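Local coordinates for CpuTA1 (Curtobacterium pusillum, PDB 5K3W), which belongs to the class IV aminotransferases, fold type IV of the PLP-dependent enzymes, and carries pyridoxal-5'-phosphate in its pocket, at residues Gly64-Leu76 and Pro88-Val101. Sequence-based numbering, arbitrary orientation.
Sequences GHPQALELHLGRL and PDAAVWREAVLAGV. With PLP (pyridoxal-5'-phosphate), chain C.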
loop_
_atom_site.group_PDB
_atom_site.type_symbol
_atom_site.label_atom_id
_atom_site.label_comp_id
_atom_site.label_asym_id
_atom_site.label_seq_id
_atom_site.Cartn_x
_atom_site.Cartn_y
_atom_site.Cartn_z
ATOM N N GLY A 64 -2.968 -26.451 16.610
ATOM C CA GLY A 64 -4.354 -26.042 16.637
ATOM C C GLY A 64 -4.661 -24.718 17.324
ATOM O O GLY A 64 -5.794 -24.237 17.215
ATOM N N HIS A 65 -3.713 -24.099 18.028
ATOM C CA HIS A 65 -4.079 -22.875 18.739
ATOM C C HIS A 65 -3.490 -21.646 18.073
ATOM O O HIS A 65 -2.271 -21.579 17.887
ATOM C CB HIS A 65 -3.611 -22.924 20.197
ATOM C CG HIS A 65 -4.115 -24.105 20.948
ATOM N ND1 HIS A 65 -5.444 -24.265 21.268
ATOM C CD2 HIS A 65 -3.471 -25.191 21.438
ATOM C CE1 HIS A 65 -5.599 -25.397 21.930
ATOM N NE2 HIS A 65 -4.418 -25.976 22.048
ATOM N N PRO A 66 -4.306 -20.648 17.750
ATOM C CA PRO A 66 -3.762 -19.351 17.325
ATOM C C PRO A 66 -3.019 -18.674 18.471
ATOM O O PRO A 66 -3.543 -18.533 19.578
ATOM C CB PRO A 66 -5.016 -18.556 16.930
ATOM C CG PRO A 66 -6.133 -19.552 16.885
ATOM C CD PRO A 66 -5.772 -20.630 17.837
ATOM N N GLN A 67 -1.799 -18.226 18.199
ATOM C CA GLN A 67 -1.002 -17.594 19.242
ATOM C C GLN A 67 -1.370 -16.125 19.417
ATOM O O GLN A 67 -1.512 -15.380 18.442
ATOM C CB GLN A 67 0.485 -17.697 18.920
ATOM C CG GLN A 67 1.032 -19.090 18.888
ATOM C CD GLN A 67 2.539 -19.084 18.727
ATOM O OE1 GLN A 67 3.092 -18.288 17.964
ATOM N NE2 GLN A 67 3.214 -19.950 19.463
ATOM N N ALA A 68 -1.498 -15.705 20.676
ATOM C CA ALA A 68 -1.704 -14.298 21.006
ATOM C C ALA A 68 -2.946 -13.741 20.312
ATOM O O ALA A 68 -2.976 -12.579 19.891
ATOM C CB ALA A 68 -0.461 -13.469 20.656
ATOM N N LEU A 69 -3.988 -14.569 20.213
ATOM C CA LEU A 69 -5.135 -14.221 19.376
ATOM C C LEU A 69 -5.747 -12.887 19.786
ATOM O O LEU A 69 -6.107 -12.074 18.926
ATOM C CB LEU A 69 -6.190 -15.336 19.415
ATOM C CG LEU A 69 -7.415 -15.103 18.517
ATOM C CD1 LEU A 69 -6.999 -14.898 17.065
ATOM C CD2 LEU A 69 -8.459 -16.210 18.614
ATOM N N GLU A 70 -5.876 -12.640 21.092
ATOM C CA GLU A 70 -6.543 -11.417 21.538
ATOM C C GLU A 70 -5.695 -10.183 21.247
ATOM O O GLU A 70 -6.227 -9.151 20.833
ATOM C CB GLU A 70 -6.886 -11.510 23.033
ATOM C CG GLU A 70 -7.700 -10.341 23.587
ATOM C CD GLU A 70 -9.157 -10.309 23.095
ATOM O OE1 GLU A 70 -9.672 -11.326 22.596
ATOM O OE2 GLU A 70 -9.802 -9.252 23.210
ATOM N N LEU A 71 -4.380 -10.265 21.466
ATOM C CA LEU A 71 -3.477 -9.194 21.051
ATOM C C LEU A 71 -3.614 -8.897 19.561
ATOM O O LEU A 71 -3.742 -7.733 19.161
ATOM C CB LEU A 71 -2.035 -9.572 21.360
ATOM C CG LEU A 71 -1.394 -9.219 22.686
ATOM C CD1 LEU A 71 0.105 -9.424 22.519
ATOM C CD2 LEU A 71 -1.722 -7.771 23.062
ATOM N N HIS A 72 -3.561 -9.940 18.716
ATOM C CA HIS A 72 -3.711 -9.718 17.282
ATOM C C HIS A 72 -5.033 -9.018 16.975
ATOM O O HIS A 72 -5.074 -8.067 16.184
ATOM C CB HIS A 72 -3.614 -11.040 16.507
ATOM C CG HIS A 72 -2.210 -11.543 16.309
ATOM N ND1 HIS A 72 -1.332 -10.983 15.403
ATOM C CD2 HIS A 72 -1.542 -12.570 16.887
ATOM C CE1 HIS A 72 -0.179 -11.629 15.443
ATOM N NE2 HIS A 72 -0.283 -12.601 16.330
ATOM N N LEU A 73 -6.129 -9.471 17.589
ATOM C CA LEU A 73 -7.420 -8.843 17.322
ATOM C C LEU A 73 -7.425 -7.405 17.789
ATOM O O LEU A 73 -7.993 -6.533 17.125
ATOM C CB LEU A 73 -8.548 -9.605 18.006
ATOM C CG LEU A 73 -8.841 -11.010 17.492
ATOM C CD1 LEU A 73 -10.040 -11.573 18.257
ATOM C CD2 LEU A 73 -9.079 -11.018 15.977
ATOM N N GLY A 74 -6.834 -7.148 18.959
ATOM C CA GLY A 74 -6.734 -5.782 19.438
ATOM C C GLY A 74 -5.995 -4.898 18.458
ATOM O O GLY A 74 -6.410 -3.762 18.198
ATOM N N ARG A 75 -4.902 -5.420 17.876
ATOM C CA ARG A 75 -4.102 -4.634 16.950
ATOM C C ARG A 75 -4.790 -4.493 15.602
ATOM O O ARG A 75 -4.635 -3.462 14.941
ATOM C CB ARG A 75 -2.707 -5.246 16.787
ATOM C CG ARG A 75 -1.733 -4.339 16.048
ATOM C CD ARG A 75 -0.336 -4.943 15.954
ATOM N NE ARG A 75 -0.300 -6.165 15.158
ATOM C CZ ARG A 75 0.744 -6.991 15.087
ATOM N NH1 ARG A 75 1.854 -6.734 15.768
ATOM N NH2 ARG A 75 0.682 -8.077 14.328
ATOM N N LEU A 76 -5.572 -5.488 15.189
ATOM C CA LEU A 76 -6.408 -5.302 14.009
ATOM C C LEU A 76 -7.280 -4.064 14.167
ATOM O O LEU A 76 -7.376 -3.230 13.254
ATOM C CB LEU A 76 -7.273 -6.538 13.781
ATOM C CG LEU A 76 -8.169 -6.547 12.548
ATOM C CD1 LEU A 76 -7.351 -6.789 11.245
ATOM C CD2 LEU A 76 -9.248 -7.597 12.750
ATOM N N PRO A 88 -13.677 -3.312 13.827
ATOM C CA PRO A 88 -13.911 -4.735 13.542
ATOM C C PRO A 88 -14.646 -5.404 14.697
ATOM O O PRO A 88 -14.343 -5.178 15.870
ATOM C CB PRO A 88 -12.496 -5.308 13.349
ATOM C CG PRO A 88 -11.583 -4.331 13.972
ATOM C CD PRO A 88 -12.241 -2.989 13.900
ATOM N N ASP A 89 -15.643 -6.210 14.351
ATOM C CA ASP A 89 -16.421 -6.965 15.337
ATOM C C ASP A 89 -15.550 -8.089 15.886
ATOM O O ASP A 89 -15.448 -9.162 15.285
ATOM C CB ASP A 89 -17.688 -7.511 14.687
ATOM C CG ASP A 89 -18.714 -8.005 15.698
ATOM O OD1 ASP A 89 -18.329 -8.506 16.781
ATOM O OD2 ASP A 89 -19.920 -7.894 15.390
ATOM N N ALA A 90 -14.907 -7.843 17.033
ATOM C CA ALA A 90 -13.891 -8.771 17.527
ATOM C C ALA A 90 -14.445 -10.180 17.699
ATOM O O ALA A 90 -13.725 -11.160 17.485
ATOM C CB ALA A 90 -13.304 -8.257 18.848
ATOM N N ALA A 91 -15.724 -10.298 18.066
ATOM C CA ALA A 91 -16.318 -11.605 18.325
ATOM C C ALA A 91 -16.584 -12.374 17.039
ATOM O O ALA A 91 -16.605 -13.608 17.054
ATOM C CB ALA A 91 -17.616 -11.445 19.118
ATOM N N VAL A 92 -16.826 -11.674 15.932
ATOM C CA VAL A 92 -16.953 -12.347 14.644
ATOM C C VAL A 92 -15.586 -12.822 14.164
ATOM O O VAL A 92 -15.423 -13.972 13.738
ATOM C CB VAL A 92 -17.613 -11.418 13.611
ATOM C CG1 VAL A 92 -17.624 -12.084 12.242
ATOM C CG2 VAL A 92 -19.022 -11.062 14.047
ATOM N N TRP A 93 -14.582 -11.944 14.234
ATOM C CA TRP A 93 -13.254 -12.315 13.765
ATOM C C TRP A 93 -12.669 -13.461 14.595
ATOM O O TRP A 93 -12.081 -14.406 14.044
ATOM C CB TRP A 93 -12.343 -11.089 13.788
ATOM C CG TRP A 93 -12.639 -10.127 12.689
ATOM C CD1 TRP A 93 -13.395 -8.989 12.773
ATOM C CD2 TRP A 93 -12.188 -10.213 11.326
ATOM N NE1 TRP A 93 -13.442 -8.365 11.548
ATOM C CE2 TRP A 93 -12.707 -9.091 10.644
ATOM C CE3 TRP A 93 -11.386 -11.125 10.622
ATOM C CZ2 TRP A 93 -12.453 -8.855 9.283
ATOM C CZ3 TRP A 93 -11.130 -10.894 9.270
ATOM C CH2 TRP A 93 -11.666 -9.769 8.612
ATOM N N ARG A 94 -12.832 -13.404 15.921
ATOM C CA ARG A 94 -12.377 -14.507 16.763
ATOM C C ARG A 94 -13.037 -15.813 16.336
ATOM O O ARG A 94 -12.364 -16.817 16.076
ATOM C CB ARG A 94 -12.675 -14.202 18.230
ATOM C CG ARG A 94 -12.278 -15.322 19.172
ATOM C CD ARG A 94 -12.651 -15.023 20.619
ATOM N NE ARG A 94 -12.128 -13.739 21.082
ATOM C CZ ARG A 94 -12.881 -12.695 21.441
ATOM N NH1 ARG A 94 -14.207 -12.769 21.409
ATOM N NH2 ARG A 94 -12.303 -11.575 21.849
ATOM N N GLU A 95 -14.364 -15.804 16.236
ATOM C CA GLU A 95 -15.080 -17.001 15.825
ATOM C C GLU A 95 -14.633 -17.448 14.442
ATOM O O GLU A 95 -14.465 -18.651 14.196
ATOM C CB GLU A 95 -16.589 -16.741 15.869
ATOM C CG GLU A 95 -17.190 -16.856 17.279
ATOM C CD GLU A 95 -17.421 -18.311 17.711
ATOM O OE1 GLU A 95 -18.186 -19.012 17.021
ATOM O OE2 GLU A 95 -16.831 -18.765 18.720
ATOM N N ALA A 96 -14.413 -16.490 13.533
ATOM C CA ALA A 96 -14.014 -16.833 12.173
ATOM C C ALA A 96 -12.666 -17.542 12.157
ATOM O O ALA A 96 -12.489 -18.524 11.433
ATOM C CB ALA A 96 -13.968 -15.585 11.290
ATOM N N VAL A 97 -11.705 -17.066 12.952
ATOM C CA VAL A 97 -10.378 -17.677 12.945
ATOM C C VAL A 97 -10.433 -19.096 13.506
ATOM O O VAL A 97 -9.814 -20.020 12.960
ATOM C CB VAL A 97 -9.385 -16.795 13.724
ATOM C CG1 VAL A 97 -8.097 -17.544 13.979
ATOM C CG2 VAL A 97 -9.125 -15.478 12.980
ATOM N N LEU A 98 -11.179 -19.293 14.599
ATOM C CA LEU A 98 -11.252 -20.614 15.217
ATOM C C LEU A 98 -11.995 -21.606 14.329
ATOM O O LEU A 98 -11.589 -22.765 14.212
ATOM C CB LEU A 98 -11.908 -20.509 16.590
ATOM C CG LEU A 98 -11.086 -19.687 17.580
ATOM C CD1 LEU A 98 -11.748 -19.606 18.941
ATOM C CD2 LEU A 98 -9.698 -20.287 17.685
ATOM N N ALA A 99 -13.081 -21.172 13.693
ATOM C CA ALA A 99 -13.764 -22.035 12.737
ATOM C C ALA A 99 -12.842 -22.408 11.581
ATOM O O ALA A 99 -12.845 -23.558 11.107
ATOM C CB ALA A 99 -15.023 -21.344 12.219
ATOM N N GLY A 100 -12.037 -21.447 11.122
ATOM C CA GLY A 100 -11.097 -21.729 10.054
ATOM C C GLY A 100 -10.046 -22.741 10.467
ATOM O O GLY A 100 -9.734 -23.670 9.721
ATOM N N VAL A 101 -9.482 -22.578 11.661
ATOM C CA VAL A 101 -8.533 -23.579 12.133
ATOM C C VAL A 101 -9.228 -24.926 12.244
ATOM O O VAL A 101 -8.676 -25.966 11.862
ATOM C CB VAL A 101 -7.893 -23.143 13.466
ATOM C CG1 VAL A 101 -7.131 -24.306 14.090
ATOM C CG2 VAL A 101 -6.943 -21.958 13.230
HETATM N N1 PLP C . 6.502 -4.843 11.804
HETATM C C2 PLP C . 5.672 -4.966 10.729
HETATM C C2A PLP C . 5.640 -3.896 9.653
HETATM C C3 PLP C . 4.844 -6.069 10.635
HETATM O O3 PLP C . 3.995 -6.153 9.522
HETATM C C4 PLP C . 4.859 -7.026 11.621
HETATM C C4A PLP C . 4.006 -8.265 11.567
HETATM C C5 PLP C . 5.691 -6.908 12.692
HETATM C C6 PLP C . 6.514 -5.797 12.780
HETATM C C5A PLP C . 5.713 -7.994 13.763
HETATM O O4P PLP C . 4.447 -8.197 14.361
HETATM P P PLP C . 4.040 -9.629 14.934
HETATM O O1P PLP C . 5.111 -10.156 15.863
HETATM O O2P PLP C . 3.805 -10.617 13.817
HETATM O O3P PLP C . 2.772 -9.502 15.738
HETATM O O HOH W 1 -9.348 -13.870 21.296
#
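R94 can be followed outward from helix 90-101 to E70 and its leucine neighbours on helix 69-76. Its CB rests 3.7 Å from L73 CD1, and its CG lies 4.0 Å from L69 CD2, so the aliphatic root belongs to the apolar seam. The chain then bends at chi3 (-54°), and NE donates to a water that in turn donates to E70 OE1. At the tip, NH2 gives E70 OE1 a 2.7 Å salt-bridge hydrogen bond at 159°, received on the syn lone pair. A90 O lies over one guanidinium face; E70 OE1 and the water lie at its edge, in plane. Carboxylate and guanidinium planes differ by 18°; direct bond and water bridge, both ending on OE1, probably restrict how the two groups turn.

Deeper in the interface, L76 CD2 sits over one face of the W93 indole, 4.1 Å from the five-ring centroid, a CH-pi contact; W93 NE1 itself bonds to P12 O. Toward V101, P66 CG meets L98 CD2 at 3.7 Å and V97 CG1 at 4.0 Å.

R75 binds the PLP phosphate, NH1 and NH2 each 2.9 Å from O3P, and pairs with E57. Cofactor-contacting helix 69-82 and strand 65-66 thus pack on helix 90-108 through mostly apolar contacts, with one water-bridged salt bridge at the solvent-facing edge.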